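Local coordinates for choline dehydrogenase and related flavoproteins (Aspergillus oryzae, PDB 3Q9T), which oxidises formate as a member of the glucose-methanol-choline oxidoreductase family, with an 8-formyl-FAD at its catalytic site, at residues Ala38-Pro43 against Gly87-Gly92; Glu261-Gln266 against Arg539-Ser544; Leu304-Gly309 against Ala508-Gly513. One frame throughout, in Å; residues are numbered along the deposited sequence.

Contact 1 of 3, residues Ala38-Pro43 against Gly87-Gly92; sequences AGIGNP and GKTLGG. With FAY ([(2R,3S,4R,5R)-5-(6-amino-9H-purin-9-yl)-3,4-dihydroxytetrahydrofuran-2-yl]methyl (2R,3S,4S)-5-(8-formyl-7-methyl-2,4-dioxo-3,4-dihydrobenzo[g]pteridin-10(2H)-yl)-2,3,4-trihydroxypentyl dihydrogen diphosphate), chain D.
Gly39 and Thr89 bring the two loops together backbone to backbone. Gly39 CA lies 3.7 Å from Thr89 N, with no side chain between them. One direct hydrogen bond joins the segments: Leu90 N donates to Ile40 O at 2.9 Å. It is straight, with 162° at the hydrogen. A water adds a second link. It accepts from Ile40 N and donates to Lys88 O, so two backbone groups that face across the gap are satisfied together.

The side-chain packing is modest. Thr89 and Ile40 run side by side, and Ile40 CG1 reaches Thr89 OG1 at 3.5 Å. Thr89 OG1 is anti to its own N (chi1 173°). This puts the hydroxyl beside the carbonyl carbon, where it donates to Leu90 O and also meets Pro43 CB. The Pro43 ring slants across the base of Leu90, with Pro43 CD 3.8 Å from Leu90 CB. The far branch, Leu90 CD2, instead touches Gly41 O at 3.6 Å.

Residues Thr89-Gly92 form a type II beta turn, closed by Gly92 N donating to Thr89 O. Gly91 takes the corner with positive phi. Glu37 links both segments from outside: its OE2 accepts from Gly39 N and, weakly, from Thr89 N.

Both loops meet the cofactor. Ala38 N is 3.1 Å from FAY N3A, on the adenine. Gly87 O is 3.2 Å from FAY O2B, on the ribose. Lys88 makes a cation-pi contact with Trp65. Backbone groups and water, more than side chains, set the spacing of the two loops. The chemistry therefore implies a main-chain wall beside the adenosine end of the cofactor.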
# COMPACT_ATOMS: atom_id res chain seq x y z
N ALA A 38 -6.40 -4.99 -27.48
CA ALA A 38 -7.44 -4.46 -26.58
C ALA A 38 -7.70 -2.96 -26.75
O ALA A 38 -8.83 -2.51 -26.64
CB ALA A 38 -7.09 -4.79 -25.13
N GLY A 39 -6.64 -2.19 -27.03
CA GLY A 39 -6.74 -0.75 -27.15
C GLY A 39 -7.16 -0.23 -28.52
O GLY A 39 -7.52 -1.01 -29.40
N ILE A 40 -7.10 1.09 -28.69
CA ILE A 40 -7.46 1.74 -29.95
C ILE A 40 -6.48 1.39 -31.06
O ILE A 40 -5.35 0.94 -30.81
CB ILE A 40 -7.46 3.28 -29.84
CG1 ILE A 40 -6.13 3.78 -29.28
CG2 ILE A 40 -8.60 3.79 -28.97
CD1 ILE A 40 -5.70 5.11 -29.89
N GLY A 41 -6.90 1.63 -32.30
CA GLY A 41 -6.13 1.23 -33.46
C GLY A 41 -5.40 2.38 -34.11
O GLY A 41 -4.56 2.15 -34.97
N ASN A 42 -5.73 3.60 -33.70
CA ASN A 42 -5.19 4.81 -34.33
C ASN A 42 -4.39 5.71 -33.38
O ASN A 42 -4.72 6.89 -33.22
CB ASN A 42 -6.34 5.63 -34.93
CG ASN A 42 -7.35 6.06 -33.87
OD1 ASN A 42 -7.53 5.37 -32.87
ND2 ASN A 42 -7.99 7.22 -34.07
N PRO A 43 -3.35 5.17 -32.73
CA PRO A 43 -2.54 5.99 -31.81
C PRO A 43 -1.93 7.22 -32.47
O PRO A 43 -1.84 8.25 -31.81
CB PRO A 43 -1.41 5.04 -31.39
CG PRO A 43 -1.39 3.96 -32.43
CD PRO A 43 -2.84 3.79 -32.82
N GLY A 87 0.87 0.14 -21.52
CA GLY A 87 0.16 0.68 -22.66
C GLY A 87 -1.04 -0.16 -23.10
O GLY A 87 -0.94 -1.38 -23.27
N LYS A 88 -2.18 0.50 -23.26
CA LYS A 88 -3.39 -0.13 -23.77
C LYS A 88 -3.81 0.65 -25.01
O LYS A 88 -4.49 1.69 -24.93
CB LYS A 88 -4.50 -0.09 -22.70
CG LYS A 88 -5.66 -1.00 -22.98
CD LYS A 88 -6.69 -0.94 -21.87
CE LYS A 88 -8.00 -1.53 -22.34
NZ LYS A 88 -9.02 -1.54 -21.27
N THR A 89 -3.34 0.15 -26.16
CA THR A 89 -3.37 0.86 -27.43
C THR A 89 -2.43 0.17 -28.39
O THR A 89 -1.46 -0.46 -27.96
CB THR A 89 -2.89 2.33 -27.30
OG1 THR A 89 -2.79 2.92 -28.61
CG2 THR A 89 -1.52 2.40 -26.63
N LEU A 90 -2.72 0.24 -29.68
CA LEU A 90 -1.78 -0.29 -30.66
C LEU A 90 -0.44 0.32 -30.31
O LEU A 90 -0.36 1.52 -29.98
CB LEU A 90 -2.18 0.10 -32.09
CG LEU A 90 -1.37 -0.57 -33.20
CD1 LEU A 90 -1.52 -2.10 -33.18
CD2 LEU A 90 -1.76 -0.03 -34.56
N GLY A 91 0.61 -0.50 -30.32
CA GLY A 91 1.92 -0.04 -29.90
C GLY A 91 2.19 -0.36 -28.44
O GLY A 91 3.33 -0.32 -27.99
N GLY A 92 1.13 -0.68 -27.71
CA GLY A 92 1.28 -1.09 -26.33
C GLY A 92 2.07 -0.08 -25.53
O GLY A 92 1.87 1.13 -25.65
P FAY D . 5.96 -5.61 -24.68
N1 FAY D . 11.73 1.10 -21.70
C2 FAY D . 12.74 1.84 -22.30
O2 FAY D . 13.58 1.29 -23.01
N3 FAY D . 12.56 3.19 -22.52
C4 FAY D . 11.72 3.88 -21.67
O4 FAY D . 12.07 5.03 -21.33
N5 FAY D . 9.84 3.82 -20.21
C6 FAY D . 7.71 3.91 -19.23
C7 FAY D . 6.49 3.34 -18.92
C8 FAY D . 6.25 2.00 -19.24
O8 FAY D . 4.58 0.38 -19.52
C9 FAY D . 7.21 1.29 -19.98
PA FAY D . 3.49 -4.23 -24.46
C1' FAY D . 9.27 -0.36 -21.27
C10 FAY D . 10.71 1.74 -21.04
N10 FAY D . 9.51 1.07 -20.78
N1A FAY D . -6.50 -8.65 -24.84
O1A FAY D . 2.76 -3.72 -23.26
C1B FAY D . -2.12 -5.82 -25.40
O1P FAY D . 5.80 -5.89 -26.16
C2' FAY D . 8.81 -0.40 -22.74
O2' FAY D . 7.84 0.57 -22.90
C2A FAY D . -6.10 -7.93 -25.95
O2A FAY D . 4.22 -3.17 -25.22
C2B FAY D . -1.78 -4.50 -24.72
O2B FAY D . -2.78 -3.52 -24.87
O2P FAY D . 6.58 -6.79 -23.96
C3' FAY D . 8.33 -1.72 -23.43
O3' FAY D . 7.21 -1.58 -24.31
N3A FAY D . -4.90 -7.23 -25.93
C3B FAY D . -0.51 -4.11 -25.45
O3B FAY D . -0.87 -3.48 -26.66
O3P FAY D . 4.50 -5.38 -24.02
C4' FAY D . 8.02 -2.87 -22.51
O4' FAY D . 9.15 -2.98 -21.65
C4A FAY D . -4.13 -7.25 -24.82
C4B FAY D . 0.12 -5.43 -25.81
O4B FAY D . -0.87 -6.43 -25.63
C4X FAY D . 10.79 3.14 -20.92
C5' FAY D . 7.76 -4.17 -23.31
O5' FAY D . 6.78 -4.23 -24.35
C5A FAY D . -4.52 -7.97 -23.70
C5B FAY D . 1.34 -5.71 -24.95
O5B FAY D . 2.40 -4.92 -25.44
C5X FAY D . 8.73 3.13 -19.77
C6A FAY D . -5.72 -8.67 -23.70
N6A FAY D . -6.14 -9.28 -22.58
N7A FAY D . -3.56 -7.81 -22.75
C7M FAY D . 5.52 4.13 -18.07
C8A FAY D . -2.58 -7.03 -23.25
C8M FAY D . 4.85 1.53 -19.26
C9A FAY D . 8.47 1.82 -20.21
N9A FAY D . -2.92 -6.67 -24.52
O HOH W 1 -6.96 2.39 -26.04

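Contact 2 of 3, residues Glu261-Gln266 against Arg539-Ser544; sequences EVILSQ and RVADAS. With FAY ([(2R,3S,4R,5R)-5-(6-amino-9H-purin-9-yl)-3,4-dihydroxytetrahydrofuran-2-yl]methyl (2R,3S,4S)-5-(8-formyl-7-methyl-2,4-dioxo-3,4-dihydrobenzo[g]pteridin-10(2H)-yl)-2,3,4-trihydroxypentyl dihydrogen diphosphate), chain D.
The Arg539 guanidinium meets Glu261 at its edge, close to its plane. The carboxylate and guanidinium planes are 21° apart. Arg539 NH1 donates to Glu261 OE1 at 3.0 Å, on the syn lone pair, with 166° at the hydrogen. The second bond of this salt bridge, to OE2, is weak. Outside the segments, Glu261 OE2 is hydrogen-bonded to His573 and Arg539 NE to Lys529 O. A second flat group, the Gln266 amide, lies over one face of the adenine, with Gln266 CD 3.4 Å from FAY C5A. Ser229 OG holds its OE1.

Between these ends the strands run parallel. Arg539 N donates to Val262 O, Leu264 N to Arg539 O at 2.7 Å, and Ala541 N to Leu264 O. On one face Ile263 CG2 meets Ala541 CB at 3.8 Å, toward helix 555-572. On the other, Leu264 and Val540 touch lightly, and Leu264 packs on helix 267-277.

Past the strands, Ser265 OG takes over the pairing. It sits beside its own N (chi1 -58°) and donates to Ala541 O at 2.9 Å, in the carbonyl plane. Asp542 OD1 accepts from Ser544 N, an Asx turn. Asp542 OD2 binds Gly267 N and Thr271 OG1. Ala543 N then donates to the phosphate oxygen FAY O2P at 2.9 Å.

This is the edge of a Rossmann-type parallel sheet. The chemistry implies an ion pair at the start of the contact and, at its end, a turn that presents the Ala543 amide to the diphosphate, where it would probably offset some of the negative charge.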
# COMPACT_ATOMS: atom_id res chain seq x y z
N GLU A 261 1.03 -20.03 -37.45
CA GLU A 261 1.42 -19.89 -36.05
C GLU A 261 0.73 -18.74 -35.35
O GLU A 261 0.40 -17.73 -35.95
CB GLU A 261 2.94 -19.69 -35.94
CG GLU A 261 3.77 -20.88 -36.42
CD GLU A 261 5.23 -20.70 -36.09
OE1 GLU A 261 5.53 -20.38 -34.91
OE2 GLU A 261 6.09 -20.86 -36.99
N VAL A 262 0.53 -18.93 -34.05
CA VAL A 262 0.09 -17.86 -33.19
C VAL A 262 1.28 -17.33 -32.38
O VAL A 262 2.06 -18.11 -31.81
CB VAL A 262 -1.04 -18.32 -32.26
CG1 VAL A 262 -1.27 -17.31 -31.14
CG2 VAL A 262 -2.31 -18.53 -33.07
N ILE A 263 1.43 -16.02 -32.38
CA ILE A 263 2.45 -15.39 -31.55
C ILE A 263 1.79 -14.56 -30.43
O ILE A 263 1.05 -13.60 -30.69
CB ILE A 263 3.43 -14.50 -32.34
CG1 ILE A 263 4.09 -15.27 -33.51
CG2 ILE A 263 4.52 -14.00 -31.42
CD1 ILE A 263 3.22 -15.44 -34.73
N LEU A 264 2.05 -14.96 -29.19
CA LEU A 264 1.50 -14.30 -28.03
C LEU A 264 2.43 -13.16 -27.59
O LEU A 264 3.57 -13.40 -27.23
CB LEU A 264 1.29 -15.30 -26.90
CG LEU A 264 0.77 -14.75 -25.57
CD1 LEU A 264 -0.47 -13.90 -25.76
CD2 LEU A 264 0.48 -15.91 -24.58
N SER A 265 1.91 -11.94 -27.66
CA SER A 265 2.66 -10.72 -27.38
C SER A 265 1.88 -9.78 -26.43
O SER A 265 1.82 -8.57 -26.63
CB SER A 265 2.95 -9.98 -28.69
OG SER A 265 3.68 -10.80 -29.60
N GLN A 266 1.27 -10.33 -25.38
CA GLN A 266 0.40 -9.50 -24.54
C GLN A 266 1.17 -8.82 -23.42
O GLN A 266 0.57 -8.14 -22.59
CB GLN A 266 -0.79 -10.30 -24.00
CG GLN A 266 -1.86 -10.61 -25.06
CD GLN A 266 -3.20 -10.98 -24.42
OE1 GLN A 266 -4.25 -10.86 -25.05
NE2 GLN A 266 -3.16 -11.43 -23.17
N ARG A 539 4.06 -19.29 -30.17
CA ARG A 539 5.30 -18.66 -29.72
C ARG A 539 4.96 -17.45 -28.86
O ARG A 539 3.85 -16.92 -28.93
CB ARG A 539 6.15 -18.25 -30.93
CG ARG A 539 6.75 -19.43 -31.69
CD ARG A 539 7.28 -19.01 -33.04
NE ARG A 539 8.69 -19.31 -33.18
CZ ARG A 539 9.24 -20.01 -34.18
NH1 ARG A 539 8.51 -20.49 -35.19
NH2 ARG A 539 10.54 -20.20 -34.15
N VAL A 540 5.92 -17.02 -28.05
CA VAL A 540 5.77 -15.80 -27.27
C VAL A 540 6.86 -14.84 -27.69
O VAL A 540 8.03 -15.21 -27.75
CB VAL A 540 5.90 -16.06 -25.77
CG1 VAL A 540 5.83 -14.74 -25.00
CG2 VAL A 540 4.81 -17.00 -25.31
N ALA A 541 6.45 -13.61 -28.01
CA ALA A 541 7.41 -12.56 -28.33
C ALA A 541 7.01 -11.29 -27.59
O ALA A 541 6.07 -10.60 -27.97
CB ALA A 541 7.51 -12.34 -29.86
N ASP A 542 7.72 -11.04 -26.48
CA ASP A 542 7.54 -9.86 -25.65
C ASP A 542 8.45 -9.96 -24.42
O ASP A 542 9.23 -10.93 -24.29
CB ASP A 542 6.06 -9.65 -25.26
CG ASP A 542 5.51 -10.74 -24.35
OD1 ASP A 542 6.29 -11.31 -23.57
OD2 ASP A 542 4.29 -11.04 -24.43
N ALA A 543 8.35 -9.00 -23.51
CA ALA A 543 9.28 -8.92 -22.37
C ALA A 543 9.22 -10.11 -21.39
O ALA A 543 10.10 -10.23 -20.52
CB ALA A 543 9.10 -7.61 -21.64
N SER A 544 8.23 -10.98 -21.51
CA SER A 544 8.11 -12.09 -20.54
C SER A 544 9.10 -13.19 -20.87
O SER A 544 9.37 -14.10 -20.09
CB SER A 544 6.68 -12.64 -20.49
OG SER A 544 6.21 -12.98 -21.78
P FAY D . 5.96 -5.61 -24.68
N1 FAY D . 11.73 1.10 -21.70
C2 FAY D . 12.74 1.84 -22.30
O2 FAY D . 13.58 1.29 -23.01
N3 FAY D . 12.56 3.19 -22.52
C4 FAY D . 11.72 3.88 -21.67
O4 FAY D . 12.07 5.03 -21.33
N5 FAY D . 9.84 3.82 -20.21
C6 FAY D . 7.71 3.91 -19.23
C7 FAY D . 6.49 3.34 -18.92
C8 FAY D . 6.25 2.00 -19.24
O8 FAY D . 4.58 0.38 -19.52
C9 FAY D . 7.21 1.29 -19.98
PA FAY D . 3.49 -4.23 -24.46
C1' FAY D . 9.27 -0.36 -21.27
C10 FAY D . 10.71 1.74 -21.04
N10 FAY D . 9.51 1.07 -20.78
N1A FAY D . -6.50 -8.65 -24.84
O1A FAY D . 2.76 -3.72 -23.26
C1B FAY D . -2.12 -5.82 -25.40
O1P FAY D . 5.80 -5.89 -26.16
C2' FAY D . 8.81 -0.40 -22.74
O2' FAY D . 7.84 0.57 -22.90
C2A FAY D . -6.10 -7.93 -25.95
O2A FAY D . 4.22 -3.17 -25.22
C2B FAY D . -1.78 -4.50 -24.72
O2B FAY D . -2.78 -3.52 -24.87
O2P FAY D . 6.58 -6.79 -23.96
C3' FAY D . 8.33 -1.72 -23.43
O3' FAY D . 7.21 -1.58 -24.31
N3A FAY D . -4.90 -7.23 -25.93
C3B FAY D . -0.51 -4.11 -25.45
O3B FAY D . -0.87 -3.48 -26.66
O3P FAY D . 4.50 -5.38 -24.02
C4' FAY D . 8.02 -2.87 -22.51
O4' FAY D . 9.15 -2.98 -21.65
C4A FAY D . -4.13 -7.25 -24.82
C4B FAY D . 0.12 -5.43 -25.81
O4B FAY D . -0.87 -6.43 -25.63
C4X FAY D . 10.79 3.14 -20.92
C5' FAY D . 7.76 -4.17 -23.31
O5' FAY D . 6.78 -4.23 -24.35
C5A FAY D . -4.52 -7.97 -23.70
C5B FAY D . 1.34 -5.71 -24.95
O5B FAY D . 2.40 -4.92 -25.44
C5X FAY D . 8.73 3.13 -19.77
C6A FAY D . -5.72 -8.67 -23.70
N6A FAY D . -6.14 -9.28 -22.58
N7A FAY D . -3.56 -7.81 -22.75
C7M FAY D . 5.52 4.13 -18.07
C8A FAY D . -2.58 -7.03 -23.25
C8M FAY D . 4.85 1.53 -19.26
C9A FAY D . 8.47 1.82 -20.21
N9A FAY D . -2.92 -6.67 -24.52

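Contact 3 of 3, residues Leu304-Gly309 against Ala508-Gly513; sequences LMDHPG and AFHPTG. With FAY ([(2R,3S,4R,5R)-5-(6-amino-9H-purin-9-yl)-3,4-dihydroxytetrahydrofuran-2-yl]methyl (2R,3S,4S)-5-(8-formyl-7-methyl-2,4-dioxo-3,4-dihydrobenzo[g]pteridin-10(2H)-yl)-2,3,4-trihydroxypentyl dihydrogen diphosphate), chain D.
Asp306 reaches the opposite loop with one oxygen. Its CG stands anti to the backbone N (chi1 -169°), which carries OD1 over to His510. His510 N donates to Asp306 OD1 at 2.9 Å, a weak bond with 130° at the hydrogen. The same oxygen also accepts from His307 N, which comes from above the carboxylate plane. Thus one atom ties the backbones of both histidines. The other oxygen, OD2, is hydrogen-bonded to Thr507 OG1. Beside this carboxylate lies the Pro511 ring, pointing the same way.

His307 makes the ring contact. Its ND1 and His510 ND1 are 2.8 Å apart and share a hydrogen bond. Each nitrogen lies at the edge of the other ring, in its plane. The ring planes are nearly perpendicular, at 88°, but neither ring lies over the face of the other; they meet rim to rim. A weak bond to Pro550 O holds His307 NE2.

Ala508 is held at its N by His307 O, at 2.9 Å. Ala508 CB lies against His307 CB at 3.9 Å. Its carbonyl carbon sits over the centre of one His510 face.

At the far end Met305 and Thr512 form a single antiparallel, hydrogen-bonded bridge. Met305 N donates to Thr512 O at 2.9 Å. Met305 O takes Thr512 OG1 at 2.8 Å and, weakly, Thr512 N.

The loop 508-513 lines the flavin. Phe509 places a ring face over the methyl FAY C7M, and His510 CD2 is 4.1 Å from FAY C10. His510 also touches Arg553. This is consistent with the His-Arg pair of the formate oxidase active site, with His307 and Asp306 as its second shell.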
# COMPACT_ATOMS: atom_id res chain seq x y z
N LEU A 304 9.04 -13.17 -12.48
CA LEU A 304 8.81 -11.77 -12.77
C LEU A 304 9.96 -10.95 -12.16
O LEU A 304 10.15 -10.96 -10.94
CB LEU A 304 7.48 -11.33 -12.19
CG LEU A 304 7.26 -9.83 -12.13
CD1 LEU A 304 7.18 -9.31 -13.54
CD2 LEU A 304 6.01 -9.50 -11.33
N MET A 305 10.73 -10.26 -13.01
CA MET A 305 11.84 -9.43 -12.52
C MET A 305 11.75 -8.02 -13.10
O MET A 305 11.53 -7.85 -14.31
CB MET A 305 13.20 -10.04 -12.85
CG MET A 305 14.33 -9.48 -12.01
SD MET A 305 14.37 -10.18 -10.33
CE MET A 305 15.64 -9.14 -9.62
N ASP A 306 11.93 -7.02 -12.24
CA ASP A 306 11.81 -5.63 -12.64
C ASP A 306 12.94 -4.86 -11.95
O ASP A 306 13.62 -5.41 -11.08
CB ASP A 306 10.43 -5.10 -12.23
CG ASP A 306 10.08 -3.73 -12.83
OD1 ASP A 306 10.86 -3.18 -13.62
OD2 ASP A 306 9.00 -3.20 -12.51
N HIS A 307 13.13 -3.60 -12.32
CA HIS A 307 14.11 -2.74 -11.65
C HIS A 307 13.40 -1.87 -10.61
O HIS A 307 12.47 -1.16 -10.96
CB HIS A 307 14.75 -1.78 -12.64
CG HIS A 307 15.68 -2.42 -13.63
ND1 HIS A 307 15.72 -2.04 -14.95
CD2 HIS A 307 16.61 -3.39 -13.48
CE1 HIS A 307 16.63 -2.75 -15.58
NE2 HIS A 307 17.20 -3.57 -14.71
N PRO A 308 13.87 -1.88 -9.35
CA PRO A 308 13.27 -0.93 -8.40
C PRO A 308 13.91 0.43 -8.63
O PRO A 308 15.07 0.48 -9.04
CB PRO A 308 13.68 -1.50 -7.04
CG PRO A 308 15.02 -2.13 -7.31
CD PRO A 308 15.04 -2.57 -8.76
N GLY A 309 13.16 1.51 -8.41
CA GLY A 309 13.68 2.84 -8.59
C GLY A 309 13.31 3.64 -7.36
O GLY A 309 12.19 3.51 -6.87
N ALA A 508 10.66 0.90 -11.99
CA ALA A 508 11.28 1.75 -13.00
C ALA A 508 10.65 1.46 -14.38
O ALA A 508 11.15 1.92 -15.39
CB ALA A 508 12.79 1.53 -13.03
N PHE A 509 9.56 0.70 -14.38
CA PHE A 509 8.77 0.39 -15.58
C PHE A 509 9.39 -0.66 -16.52
O PHE A 509 9.10 -0.66 -17.71
CB PHE A 509 8.40 1.66 -16.37
CG PHE A 509 7.71 2.72 -15.53
CD1 PHE A 509 6.41 2.53 -15.08
CD2 PHE A 509 8.36 3.90 -15.20
CE1 PHE A 509 5.77 3.50 -14.31
CE2 PHE A 509 7.72 4.87 -14.44
CZ PHE A 509 6.42 4.67 -14.00
N HIS A 510 10.21 -1.57 -15.98
CA HIS A 510 10.87 -2.60 -16.79
C HIS A 510 10.58 -4.05 -16.40
O HIS A 510 11.49 -4.86 -16.35
CB HIS A 510 12.40 -2.40 -16.77
CG HIS A 510 12.82 -0.97 -16.95
ND1 HIS A 510 13.94 -0.45 -16.34
CD2 HIS A 510 12.26 0.04 -17.65
CE1 HIS A 510 14.05 0.83 -16.66
NE2 HIS A 510 13.05 1.15 -17.45
N PRO A 511 9.30 -4.40 -16.15
CA PRO A 511 9.05 -5.81 -15.79
C PRO A 511 9.37 -6.82 -16.93
O PRO A 511 9.19 -6.51 -18.11
CB PRO A 511 7.55 -5.82 -15.49
CG PRO A 511 7.01 -4.68 -16.31
CD PRO A 511 8.06 -3.62 -16.24
N THR A 512 9.81 -8.03 -16.55
CA THR A 512 10.23 -9.07 -17.48
C THR A 512 10.04 -10.47 -16.86
O THR A 512 9.72 -10.59 -15.67
CB THR A 512 11.74 -8.96 -17.82
OG1 THR A 512 12.52 -9.17 -16.63
CG2 THR A 512 12.08 -7.59 -18.44
N GLY A 513 10.22 -11.51 -17.67
CA GLY A 513 10.56 -12.83 -17.16
C GLY A 513 9.49 -13.89 -16.98
O GLY A 513 9.81 -15.05 -16.72
P FAY D . 5.96 -5.61 -24.68
N1 FAY D . 11.73 1.10 -21.70
C2 FAY D . 12.74 1.84 -22.30
O2 FAY D . 13.58 1.29 -23.01
N3 FAY D . 12.56 3.19 -22.52
C4 FAY D . 11.72 3.88 -21.67
O4 FAY D . 12.07 5.03 -21.33
N5 FAY D . 9.84 3.82 -20.21
C6 FAY D . 7.71 3.91 -19.23
C7 FAY D . 6.49 3.34 -18.92
C8 FAY D . 6.25 2.00 -19.24
O8 FAY D . 4.58 0.38 -19.52
C9 FAY D . 7.21 1.29 -19.98
PA FAY D . 3.49 -4.23 -24.46
C1' FAY D . 9.27 -0.36 -21.27
C10 FAY D . 10.71 1.74 -21.04
N10 FAY D . 9.51 1.07 -20.78
N1A FAY D . -6.50 -8.65 -24.84
O1A FAY D . 2.76 -3.72 -23.26
C1B FAY D . -2.12 -5.82 -25.40
O1P FAY D . 5.80 -5.89 -26.16
C2' FAY D . 8.81 -0.40 -22.74
O2' FAY D . 7.84 0.57 -22.90
C2A FAY D . -6.10 -7.93 -25.95
O2A FAY D . 4.22 -3.17 -25.22
C2B FAY D . -1.78 -4.50 -24.72
O2B FAY D . -2.78 -3.52 -24.87
O2P FAY D . 6.58 -6.79 -23.96
C3' FAY D . 8.33 -1.72 -23.43
O3' FAY D . 7.21 -1.58 -24.31
N3A FAY D . -4.90 -7.23 -25.93
C3B FAY D . -0.51 -4.11 -25.45
O3B FAY D . -0.87 -3.48 -26.66
O3P FAY D . 4.50 -5.38 -24.02
C4' FAY D . 8.02 -2.87 -22.51
O4' FAY D . 9.15 -2.98 -21.65
C4A FAY D . -4.13 -7.25 -24.82
C4B FAY D . 0.12 -5.43 -25.81
O4B FAY D . -0.87 -6.43 -25.63
C4X FAY D . 10.79 3.14 -20.92
C5' FAY D . 7.76 -4.17 -23.31
O5' FAY D . 6.78 -4.23 -24.35
C5A FAY D . -4.52 -7.97 -23.70
C5B FAY D . 1.34 -5.71 -24.95
O5B FAY D . 2.40 -4.92 -25.44
C5X FAY D . 8.73 3.13 -19.77
C6A FAY D . -5.72 -8.67 -23.70
N6A FAY D . -6.14 -9.28 -22.58
N7A FAY D . -3.56 -7.81 -22.75
C7M FAY D . 5.52 4.13 -18.07
C8A FAY D . -2.58 -7.03 -23.25
C8M FAY D . 4.85 1.53 -19.26
C9A FAY D . 8.47 1.82 -20.21
N9A FAY D . -2.92 -6.67 -24.52

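In the fold
From the N terminus, contact 1 closes first. It ties the loop after strand 33-36 to the loop before strand 100-101, over a short span. Contact 2 opens later, at strand 261-264, and closes only near the C terminus, at strand 538-540. Contact 3 opens and closes within that span, so it is nested in contact 2. It joins the start of strand 308-316 to the loop after strand 506-507. Contacts 2 and 3 touch where Ala543 O probably accepts from Gly513 N. Contact 1 touches neither. All three meet the same cofactor: contact 1 at the adenosine, contact 2 at the adenine and diphosphate, contact 3 at the flavin ring.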